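Phosphoribosylglycinamide synthetase (Anaerococcus prevotii, PDB 4DIM) probably binds ATP and a divalent metal ion and acts as a ligase of the ATP-grasp superfamily, joining its substrates at the expense of ATP. Local coordinates at residues 8-17 with 31-42; 57-68 with 83-94. All blocks are in the same frame, centred on the assembly; numbering follows the deposited sequence.

Contact 1. Residues 8-17 with 31-42; sequences KRLLILGAGR and IHTIAGTMPNAH
Ile34, Ala15 and His42 bury the most surface against the other segment: Ile34 packs within the parallel strand pair 9-13 and 32-37, Ala15 and His42 just beyond its C-terminal ends. The strands are the two arms of a right-handed beta-alpha-beta crossover through helix 20-29, the opening unit of a Rossmann-like domain. Backbone bonds alternate between them from Lys8 to Gly36, and Gly14 N extends the ladder to Gly36 O at 2.9 Å.

Ile34 CG2, anti to the backbone N, lies 3.7 Å from Leu11 CD1, while CG1, swung beside that N (chi1 -61°), carries CD1 over one face of the Arg9 guanidinium, 3.9 Å from Arg9 NH1. The Arg9 and His32 side chains run alongside each other, their planes 22° apart; Glu51 binds both, and the carbonyl of Leu70 also takes Arg9 NH1. On that same face of the sheet Gly36 leaves room for Leu11 CD1, 3.6 Å from Gly36 CA; a beta-carbon there would probably crowd it.

Past the strands, Ala15 turns its methyl into the other segment, 4.1 Å from Ala41 CB, and Ala15 O accepts a bond from His42 N at 2.9 Å. His42, the N-cap residue of helix 43-48, lays its ring flat against Arg17: Arg17 CA stands 3.4 Å from the ring centroid, a CH-pi contact. Gly16, next to Ala15, may belong to a Rossmann-type glycine-rich turn. The chemistry thus implies a division of labour: backbone bonds set the strand register, while one further backbone bond, methyl and CH-pi contacts hold the turn beyond.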
loop_
_atom_site.group_PDB
_atom_site.type_symbol
_atom_site.label_atom_id
_atom_site.label_comp_id
_atom_site.label_asym_id
_atom_site.label_seq_id
_atom_site.Cartn_x
_atom_site.Cartn_y
_atom_site.Cartn_z
ATOM N N LYS A 8 -19.172 14.172 14.318
ATOM C CA LYS A 8 -18.719 14.497 12.955
ATOM C C LYS A 8 -18.848 13.250 12.094
ATOM O O LYS A 8 -18.523 12.174 12.583
ATOM C CB LYS A 8 -17.252 14.965 12.979
ATOM C CG LYS A 8 -17.028 16.396 13.463
ATOM C CD LYS A 8 -16.440 17.293 12.384
ATOM C CE LYS A 8 -15.786 18.528 12.954
ATOM N NZ LYS A 8 -15.127 19.355 11.893
ATOM N N ARG A 9 -19.289 13.378 10.829
ATOM C CA ARG A 9 -19.567 12.219 9.957
ATOM C C ARG A 9 -18.453 11.937 8.953
ATOM O O ARG A 9 -18.156 12.775 8.110
ATOM C CB ARG A 9 -20.904 12.425 9.200
ATOM C CG ARG A 9 -22.126 12.574 10.132
ATOM C CD ARG A 9 -23.365 13.141 9.456
ATOM N NE ARG A 9 -23.876 12.283 8.376
ATOM C CZ ARG A 9 -24.704 11.246 8.534
ATOM N NH1 ARG A 9 -25.085 10.529 7.484
ATOM N NH2 ARG A 9 -25.156 10.918 9.744
ATOM N N LEU A 10 -17.882 10.725 9.001
ATOM C CA LEU A 10 -16.806 10.335 8.093
ATOM C C LEU A 10 -17.238 9.146 7.336
ATOM O O LEU A 10 -17.508 8.134 7.964
ATOM C CB LEU A 10 -15.490 10.013 8.865
ATOM C CG LEU A 10 -14.293 9.521 8.025
ATOM C CD1 LEU A 10 -13.700 10.619 7.234
ATOM C CD2 LEU A 10 -13.254 8.848 8.893
ATOM N N LEU A 11 -17.188 9.212 6.005
ATOM C CA LEU A 11 -17.493 8.072 5.147
ATOM C C LEU A 11 -16.192 7.372 4.879
ATOM O O LEU A 11 -15.254 7.999 4.377
ATOM C CB LEU A 11 -18.171 8.513 3.830
ATOM C CG LEU A 11 -18.171 7.487 2.675
ATOM C CD1 LEU A 11 -19.293 6.423 2.851
ATOM C CD2 LEU A 11 -18.270 8.187 1.332
ATOM N N ILE A 12 -16.094 6.097 5.242
ATOM C CA ILE A 12 -14.885 5.341 4.973
ATOM C C ILE A 12 -15.176 4.485 3.773
ATOM O O ILE A 12 -16.079 3.657 3.836
ATOM C CB ILE A 12 -14.390 4.534 6.171
ATOM C CG1 ILE A 12 -13.965 5.479 7.321
ATOM C CG2 ILE A 12 -13.227 3.637 5.718
ATOM C CD1 ILE A 12 -13.958 4.822 8.744
ATOM N N LEU A 13 -14.422 4.664 2.685
ATOM C CA LEU A 13 -14.641 3.892 1.457
ATOM C C LEU A 13 -13.951 2.560 1.587
ATOM O O LEU A 13 -12.722 2.515 1.616
ATOM C CB LEU A 13 -14.114 4.630 0.224
ATOM C CG LEU A 13 -14.915 5.834 -0.238
ATOM C CD1 LEU A 13 -14.592 7.068 0.612
ATOM C CD2 LEU A 13 -14.612 6.160 -1.660
ATOM N N GLY A 14 -14.744 1.511 1.729
ATOM C CA GLY A 14 -14.284 0.145 1.879
ATOM C C GLY A 14 -14.489 -0.308 3.298
ATOM O O GLY A 14 -14.395 0.513 4.208
ATOM N N ALA A 15 -14.793 -1.617 3.507
ATOM C CA ALA A 15 -14.951 -2.171 4.857
ATOM C C ALA A 15 -14.495 -3.615 4.934
ATOM O O ALA A 15 -15.160 -4.414 5.572
ATOM C CB ALA A 15 -16.379 -2.030 5.332
ATOM N N GLY A 16 -13.305 -3.901 4.406
ATOM C CA GLY A 16 -12.662 -5.212 4.510
ATOM C C GLY A 16 -11.913 -5.456 5.822
ATOM O O GLY A 16 -11.653 -4.526 6.582
ATOM N N ARG A 17 -11.538 -6.725 6.115
ATOM C CA ARG A 17 -10.768 -7.057 7.356
ATOM C C ARG A 17 -9.531 -6.144 7.515
ATOM O O ARG A 17 -9.271 -5.642 8.608
ATOM C CB ARG A 17 -10.363 -8.558 7.430
ATOM C CG ARG A 17 -9.052 -8.945 6.728
ATOM C CD ARG A 17 -8.942 -10.445 6.449
ATOM N NE ARG A 17 -7.810 -10.738 5.558
ATOM C CZ ARG A 17 -7.526 -11.932 5.031
ATOM N NH1 ARG A 17 -8.291 -12.990 5.298
ATOM N NH2 ARG A 17 -6.472 -12.077 4.233
ATOM N N ILE A 31 -16.249 9.925 16.252
ATOM C CA ILE A 31 -16.740 10.229 14.893
ATOM C C ILE A 31 -17.846 9.243 14.534
ATOM O O ILE A 31 -17.742 8.066 14.862
ATOM C CB ILE A 31 -15.551 10.181 13.846
ATOM C CG1 ILE A 31 -14.502 11.250 14.136
ATOM C CG2 ILE A 31 -16.005 10.286 12.370
ATOM C CD1 ILE A 31 -13.307 11.188 13.208
ATOM N N HIS A 32 -18.846 9.708 13.778
ATOM C CA HIS A 32 -19.969 8.898 13.290
ATOM C C HIS A 32 -19.559 8.276 11.942
ATOM O O HIS A 32 -19.463 8.974 10.930
ATOM C CB HIS A 32 -21.228 9.771 13.152
ATOM C CG HIS A 32 -22.426 9.014 12.693
ATOM N ND1 HIS A 32 -23.394 8.597 13.584
ATOM C CD2 HIS A 32 -22.763 8.604 11.450
ATOM C CE1 HIS A 32 -24.293 7.957 12.855
ATOM N NE2 HIS A 32 -23.945 7.927 11.566
ATOM N N THR A 33 -19.276 6.979 11.924
ATOM C CA THR A 33 -18.770 6.384 10.703
ATOM C C THR A 33 -19.902 5.840 9.823
ATOM O O THR A 33 -20.955 5.403 10.289
ATOM C CB THR A 33 -17.692 5.346 11.000
ATOM O OG1 THR A 33 -18.173 4.392 11.941
ATOM C CG2 THR A 33 -16.455 5.982 11.558
ATOM N N ILE A 34 -19.661 5.939 8.522
ATOM C CA ILE A 34 -20.519 5.468 7.475
ATOM C C ILE A 34 -19.658 4.547 6.653
ATOM O O ILE A 34 -18.672 5.008 6.082
ATOM C CB ILE A 34 -21.097 6.641 6.653
ATOM C CG1 ILE A 34 -21.937 7.584 7.526
ATOM C CG2 ILE A 34 -21.921 6.119 5.464
ATOM C CD1 ILE A 34 -21.583 8.932 7.357
ATOM N N ALA A 35 -19.986 3.249 6.643
ATOM C CA ALA A 35 -19.293 2.265 5.834
ATOM C C ALA A 35 -19.766 2.333 4.377
ATOM O O ALA A 35 -20.904 1.949 4.097
ATOM C CB ALA A 35 -19.544 0.875 6.390
ATOM N N GLY A 36 -18.917 2.861 3.485
ATOM C CA GLY A 36 -19.187 2.904 2.045
ATOM C C GLY A 36 -18.792 1.546 1.484
ATOM O O GLY A 36 -17.597 1.280 1.326
ATOM N N THR A 37 -19.757 0.634 1.269
ATOM C CA THR A 37 -19.380 -0.722 0.896
ATOM C C THR A 37 -20.420 -1.458 0.033
ATOM O O THR A 37 -21.423 -0.901 -0.391
ATOM C CB THR A 37 -19.100 -1.511 2.199
ATOM O OG1 THR A 37 -18.663 -2.832 1.877
ATOM C CG2 THR A 37 -20.321 -1.584 3.141
HETATM N N MSE A 38 -20.109 -2.718 -0.260
HETATM C CA MSE A 38 -20.920 -3.615 -1.063
HETATM C C MSE A 38 -21.649 -4.560 -0.072
HETATM O O MSE A 38 -21.171 -4.729 1.053
HETATM C CB MSE A 38 -19.964 -4.362 -2.044
HETATM C CG MSE A 38 -20.427 -4.480 -3.508
HETATM SE SE MSE A 38 -21.172 -2.888 -4.348
HETATM C CE MSE A 38 -22.172 -3.737 -5.834
ATOM N N PRO A 39 -22.806 -5.145 -0.438
ATOM C CA PRO A 39 -23.550 -6.025 0.489
ATOM C C PRO A 39 -22.745 -6.842 1.518
ATOM O O PRO A 39 -23.018 -6.742 2.718
ATOM C CB PRO A 39 -24.284 -6.984 -0.467
ATOM C CG PRO A 39 -24.109 -6.399 -1.870
ATOM C CD PRO A 39 -23.555 -5.019 -1.695
ATOM N N ASN A 40 -21.778 -7.650 1.059
ATOM C CA ASN A 40 -21.016 -8.543 1.931
ATOM C C ASN A 40 -19.611 -7.970 2.187
ATOM O O ASN A 40 -18.781 -7.887 1.269
ATOM C CB ASN A 40 -20.966 -9.953 1.304
ATOM C CG ASN A 40 -22.305 -10.456 0.756
ATOM O OD1 ASN A 40 -22.377 -10.958 -0.374
ATOM N ND2 ASN A 40 -23.403 -10.336 1.521
ATOM N N ALA A 41 -19.376 -7.529 3.442
ATOM C CA ALA A 41 -18.110 -6.923 3.891
ATOM C C ALA A 41 -17.719 -7.468 5.271
ATOM O O ALA A 41 -18.402 -8.354 5.794
ATOM C CB ALA A 41 -18.266 -5.416 3.947
ATOM N N HIS A 42 -16.642 -6.940 5.870
ATOM C CA HIS A 42 -16.189 -7.419 7.176
ATOM C C HIS A 42 -17.160 -7.018 8.300
ATOM O O HIS A 42 -17.457 -5.837 8.432
ATOM C CB HIS A 42 -14.800 -6.875 7.472
ATOM C CG HIS A 42 -13.995 -7.762 8.354
ATOM N ND1 HIS A 42 -13.467 -7.307 9.546
ATOM C CD2 HIS A 42 -13.615 -9.044 8.165
ATOM C CE1 HIS A 42 -12.785 -8.325 10.048
ATOM N NE2 HIS A 42 -12.854 -9.393 9.252
#

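Contact 2. Residues 57-68 with 83-94; sequences ISNPDEVEQKVK and GIVSLARICDKE
Pro60 and Ser86 bring their CA atoms to 4.0 Å, the shortest CA-CA distance across the contact between helices 60-66 and 84-94, two helices on one face of the parallel sheet in the Rossmann-like domain. Their axes diverge at 39°, and the contact changes character from one flank to the other.

The tight part faces the sheet. Val63 CG1, anti to its backbone N (chi1 163°), meets Ile90 CD1, the two side chains crossing at about a right angle. Val67 CG1 adds its methyl 4.0 Å from Ile90 CG1, and both Val67 and Ile90 also rest on Leu11 of strand 9-13.

The outer flank is polar and looser. Arg89 spreads its guanidinium so that Pro60 CB lies over the centre of one face, 3.9 Å from Arg89 CZ, while Asp61 takes the edge in a salt bridge whose hydrogen bond is weak, the carboxylate turned 82° from the guanidinium plane. Glu101 holds Arg89 NH2 from beyond the pair. A leucine in place of Arg89 would probably leave the carboxylates of Asp61 and Glu101 without their shared positive mate and take the flat group off Pro60 CB. Farther along, Glu64 makes a long salt bridge to Lys93, OE2 to NZ 3.7 Å. At the far end of the contact Lys68, bent at chi2, crosses Glu94 at a slant, placing Lys68 NZ 3.5 Å from Glu94 OE2.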
loop_
_atom_site.group_PDB
_atom_site.type_symbol
_atom_site.label_atom_id
_atom_site.label_comp_id
_atom_site.label_asym_id
_atom_site.label_seq_id
_atom_site.Cartn_x
_atom_site.Cartn_y
_atom_site.Cartn_z
ATOM N N ILE A 57 -17.468 1.472 -4.681
ATOM C CA ILE A 57 -16.469 2.506 -4.417
ATOM C C ILE A 57 -15.444 2.666 -5.572
ATOM O O ILE A 57 -14.747 3.681 -5.650
ATOM C CB ILE A 57 -15.756 2.254 -3.066
ATOM C CG1 ILE A 57 -14.772 1.025 -3.109
ATOM C CG2 ILE A 57 -16.801 2.170 -1.914
ATOM C CD1 ILE A 57 -13.927 0.869 -1.819
ATOM N N SER A 58 -15.375 1.688 -6.467
ATOM C CA SER A 58 -14.517 1.754 -7.640
ATOM C C SER A 58 -15.174 2.566 -8.775
ATOM O O SER A 58 -14.548 2.767 -9.818
ATOM C CB SER A 58 -14.219 0.335 -8.122
ATOM O OG SER A 58 -15.394 -0.257 -8.647
ATOM N N ASN A 59 -16.425 3.006 -8.585
ATOM C CA ASN A 59 -17.175 3.739 -9.570
ATOM C C ASN A 59 -17.253 5.181 -9.104
ATOM O O ASN A 59 -18.153 5.529 -8.346
ATOM C CB ASN A 59 -18.535 3.076 -9.714
ATOM C CG ASN A 59 -19.361 3.524 -10.883
ATOM O OD1 ASN A 59 -18.990 4.436 -11.631
ATOM N ND2 ASN A 59 -20.504 2.858 -11.072
ATOM N N PRO A 60 -16.295 6.046 -9.512
ATOM C CA PRO A 60 -16.296 7.425 -9.004
ATOM C C PRO A 60 -17.557 8.190 -9.323
ATOM O O PRO A 60 -17.927 9.044 -8.521
ATOM C CB PRO A 60 -15.065 8.069 -9.669
ATOM C CG PRO A 60 -14.696 7.206 -10.756
ATOM C CD PRO A 60 -15.119 5.818 -10.378
ATOM N N ASP A 61 -18.209 7.883 -10.468
ATOM C CA ASP A 61 -19.456 8.549 -10.879
ATOM C C ASP A 61 -20.634 8.157 -9.963
ATOM O O ASP A 61 -21.355 9.039 -9.510
ATOM C CB ASP A 61 -19.794 8.253 -12.350
ATOM C CG ASP A 61 -19.109 9.201 -13.323
ATOM O OD1 ASP A 61 -17.986 8.880 -13.775
ATOM O OD2 ASP A 61 -19.646 10.311 -13.548
ATOM N N GLU A 62 -20.811 6.861 -9.674
ATOM C CA GLU A 62 -21.867 6.398 -8.760
ATOM C C GLU A 62 -21.688 6.989 -7.378
ATOM O O GLU A 62 -22.639 7.443 -6.766
ATOM C CB GLU A 62 -21.846 4.869 -8.647
ATOM C CG GLU A 62 -23.007 4.274 -7.865
ATOM C CD GLU A 62 -22.666 2.939 -7.242
ATOM O OE1 GLU A 62 -22.164 2.939 -6.094
ATOM O OE2 GLU A 62 -22.838 1.899 -7.918
ATOM N N VAL A 63 -20.454 6.957 -6.887
ATOM C CA VAL A 63 -20.099 7.442 -5.566
ATOM C C VAL A 63 -20.423 8.913 -5.410
ATOM O O VAL A 63 -20.991 9.275 -4.391
ATOM C CB VAL A 63 -18.613 7.152 -5.288
ATOM C CG1 VAL A 63 -18.080 7.985 -4.123
ATOM C CG2 VAL A 63 -18.423 5.669 -5.008
ATOM N N GLU A 64 -20.053 9.746 -6.395
ATOM C CA GLU A 64 -20.299 11.192 -6.395
ATOM C C GLU A 64 -21.803 11.491 -6.182
ATOM O O GLU A 64 -22.161 12.414 -5.450
ATOM C CB GLU A 64 -19.804 11.780 -7.734
ATOM C CG GLU A 64 -19.901 13.289 -7.892
ATOM C CD GLU A 64 -20.069 13.769 -9.323
ATOM O OE1 GLU A 64 -19.467 13.161 -10.240
ATOM O OE2 GLU A 64 -20.773 14.786 -9.520
ATOM N N GLN A 65 -22.664 10.695 -6.810
ATOM C CA GLN A 65 -24.108 10.852 -6.695
ATOM C C GLN A 65 -24.585 10.468 -5.298
ATOM O O GLN A 65 -25.342 11.207 -4.671
ATOM C CB GLN A 65 -24.846 9.991 -7.759
ATOM C CG GLN A 65 -25.141 10.682 -9.111
ATOM C CD GLN A 65 -24.096 11.667 -9.606
ATOM O OE1 GLN A 65 -23.075 11.295 -10.206
ATOM N NE2 GLN A 65 -24.353 12.960 -9.413
ATOM N N LYS A 66 -24.140 9.320 -4.816
ATOM C CA LYS A 66 -24.577 8.778 -3.537
ATOM C C LYS A 66 -24.170 9.619 -2.297
ATOM O O LYS A 66 -24.864 9.489 -1.290
ATOM C CB LYS A 66 -24.075 7.321 -3.380
ATOM C CG LYS A 66 -24.843 6.337 -4.274
ATOM C CD LYS A 66 -24.402 4.890 -4.097
ATOM C CE LYS A 66 -25.160 3.899 -4.972
ATOM N NZ LYS A 66 -26.498 3.535 -4.423
ATOM N N VAL A 67 -23.130 10.494 -2.371
ATOM C CA VAL A 67 -22.616 11.263 -1.218
ATOM C C VAL A 67 -23.271 12.627 -1.017
ATOM O O VAL A 67 -23.043 13.276 0.010
ATOM C CB VAL A 67 -21.087 11.448 -1.294
ATOM C CG1 VAL A 67 -20.392 10.097 -1.323
ATOM C CG2 VAL A 67 -20.649 12.322 -2.483
ATOM N N LYS A 68 -24.039 13.083 -1.978
ATOM C CA LYS A 68 -24.675 14.394 -1.866
ATOM C C LYS A 68 -25.668 14.448 -0.696
ATOM O O LYS A 68 -25.731 15.469 0.007
ATOM C CB LYS A 68 -25.358 14.793 -3.190
ATOM C CG LYS A 68 -24.444 15.657 -4.097
ATOM C CD LYS A 68 -24.293 17.142 -3.611
ATOM C CE LYS A 68 -23.284 17.938 -4.420
ATOM N NZ LYS A 68 -22.798 19.151 -3.704
ATOM N N GLY A 83 -11.099 2.293 -4.070
ATOM C CA GLY A 83 -11.826 3.557 -3.998
ATOM C C GLY A 83 -11.021 4.830 -3.843
ATOM O O GLY A 83 -11.522 5.805 -3.273
ATOM N N ILE A 84 -9.825 4.874 -4.432
ATOM C CA ILE A 84 -8.902 5.995 -4.284
ATOM C C ILE A 84 -9.258 7.139 -5.213
ATOM O O ILE A 84 -9.106 8.303 -4.852
ATOM C CB ILE A 84 -7.421 5.527 -4.471
ATOM C CG1 ILE A 84 -6.416 6.592 -3.952
ATOM C CG2 ILE A 84 -7.089 5.174 -5.957
ATOM C CD1 ILE A 84 -6.714 7.143 -2.594
ATOM N N VAL A 85 -9.739 6.829 -6.395
ATOM C CA VAL A 85 -10.200 7.856 -7.326
ATOM C C VAL A 85 -11.527 8.410 -6.828
ATOM O O VAL A 85 -11.678 9.618 -6.727
ATOM C CB VAL A 85 -10.311 7.290 -8.745
ATOM C CG1 VAL A 85 -11.038 8.271 -9.669
ATOM C CG2 VAL A 85 -8.916 6.965 -9.268
ATOM N N SER A 86 -12.479 7.527 -6.496
ATOM C CA SER A 86 -13.796 7.919 -5.980
ATOM C C SER A 86 -13.617 8.834 -4.781
ATOM O O SER A 86 -14.219 9.895 -4.779
ATOM C CB SER A 86 -14.617 6.688 -5.629
ATOM O OG SER A 86 -14.391 5.682 -6.601
ATOM N N LEU A 87 -12.682 8.534 -3.859
ATOM C CA LEU A 87 -12.402 9.463 -2.751
ATOM C C LEU A 87 -11.995 10.855 -3.261
ATOM O O LEU A 87 -12.493 11.875 -2.780
ATOM C CB LEU A 87 -11.277 8.933 -1.892
ATOM C CG LEU A 87 -10.750 9.856 -0.793
ATOM C CD1 LEU A 87 -11.857 10.316 0.132
ATOM C CD2 LEU A 87 -9.723 9.120 0.015
ATOM N N ALA A 88 -11.065 10.881 -4.216
ATOM C CA ALA A 88 -10.568 12.105 -4.813
ATOM C C ALA A 88 -11.727 12.957 -5.398
ATOM O O ALA A 88 -11.770 14.174 -5.154
ATOM C CB ALA A 88 -9.544 11.770 -5.885
ATOM N N ARG A 89 -12.704 12.309 -6.086
ATOM C CA ARG A 89 -13.858 13.029 -6.613
ATOM C C ARG A 89 -14.744 13.540 -5.470
ATOM O O ARG A 89 -15.153 14.715 -5.504
ATOM C CB ARG A 89 -14.700 12.195 -7.589
ATOM C CG ARG A 89 -15.503 13.127 -8.546
ATOM C CD ARG A 89 -16.165 12.399 -9.700
ATOM N NE ARG A 89 -15.197 12.035 -10.733
ATOM C CZ ARG A 89 -15.467 11.307 -11.814
ATOM N NH1 ARG A 89 -16.697 10.848 -12.029
ATOM N NH2 ARG A 89 -14.506 11.027 -12.692
ATOM N N ILE A 90 -15.012 12.687 -4.447
ATOM C CA ILE A 90 -15.787 13.101 -3.251
ATOM C C ILE A 90 -15.191 14.421 -2.710
ATOM O O ILE A 90 -15.905 15.392 -2.534
ATOM C CB ILE A 90 -15.801 11.997 -2.127
ATOM C CG1 ILE A 90 -16.669 10.833 -2.512
ATOM C CG2 ILE A 90 -16.277 12.565 -0.771
ATOM C CD1 ILE A 90 -16.319 9.602 -1.777
ATOM N N CYS A 91 -13.876 14.446 -2.494
ATOM C CA CYS A 91 -13.184 15.617 -1.972
ATOM C C CYS A 91 -13.240 16.800 -2.904
ATOM O O CYS A 91 -13.445 17.906 -2.421
ATOM C CB CYS A 91 -11.750 15.255 -1.637
ATOM S SG CYS A 91 -11.635 13.941 -0.414
ATOM N N ASP A 92 -13.051 16.585 -4.213
ATOM C CA ASP A 92 -13.124 17.666 -5.199
ATOM C C ASP A 92 -14.528 18.271 -5.340
ATOM O O ASP A 92 -14.624 19.461 -5.655
ATOM C CB ASP A 92 -12.654 17.173 -6.586
ATOM C CG ASP A 92 -11.158 17.063 -6.706
ATOM O OD1 ASP A 92 -10.471 17.085 -5.650
ATOM O OD2 ASP A 92 -10.661 16.930 -7.853
ATOM N N LYS A 93 -15.608 17.462 -5.172
ATOM C CA LYS A 93 -16.987 17.943 -5.381
ATOM C C LYS A 93 -17.667 18.383 -4.068
ATOM O O LYS A 93 -18.364 19.389 -4.073
ATOM C CB LYS A 93 -17.835 16.864 -6.083
ATOM C CG LYS A 93 -17.286 16.374 -7.451
ATOM C CD LYS A 93 -17.156 17.455 -8.543
ATOM C CE LYS A 93 -16.659 16.916 -9.885
ATOM N NZ LYS A 93 -17.750 16.407 -10.784
ATOM N N GLU A 94 -17.465 17.665 -2.954
ATOM C CA GLU A 94 -18.047 18.053 -1.656
ATOM C C GLU A 94 -17.101 19.027 -0.875
ATOM O O GLU A 94 -17.457 19.459 0.230
ATOM C CB GLU A 94 -18.364 16.804 -0.809
ATOM C CG GLU A 94 -19.426 15.877 -1.381
ATOM C CD GLU A 94 -20.839 16.429 -1.449
ATOM O OE1 GLU A 94 -21.270 17.113 -0.490
ATOM O OE2 GLU A 94 -21.522 16.154 -2.463
HETATM O O HOH W 1 -11.927 4.520 -7.187
#

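Contacts 1 and 2 are successive layers of one Rossmann-like domain, their centres about 14 Å apart: the strand pair of contact 1 forms the middle of the parallel sheet, and the helices of contact 2 lie against one face of it. The two meet where the strands end, with Leu13 CD2 3.5 Å from Gly83 O and Gly36 O 3.5 Å from Ile57 CG2. Leu13 also reaches Ile90, tying the sheet to the second helix. No bound nucleotide or metal marks a site beside either contact; the four-stranded parallel sheet behind both is consistent with the Rossmann-like N-terminal domain that accompanies the ATP-grasp fold in this superfamily.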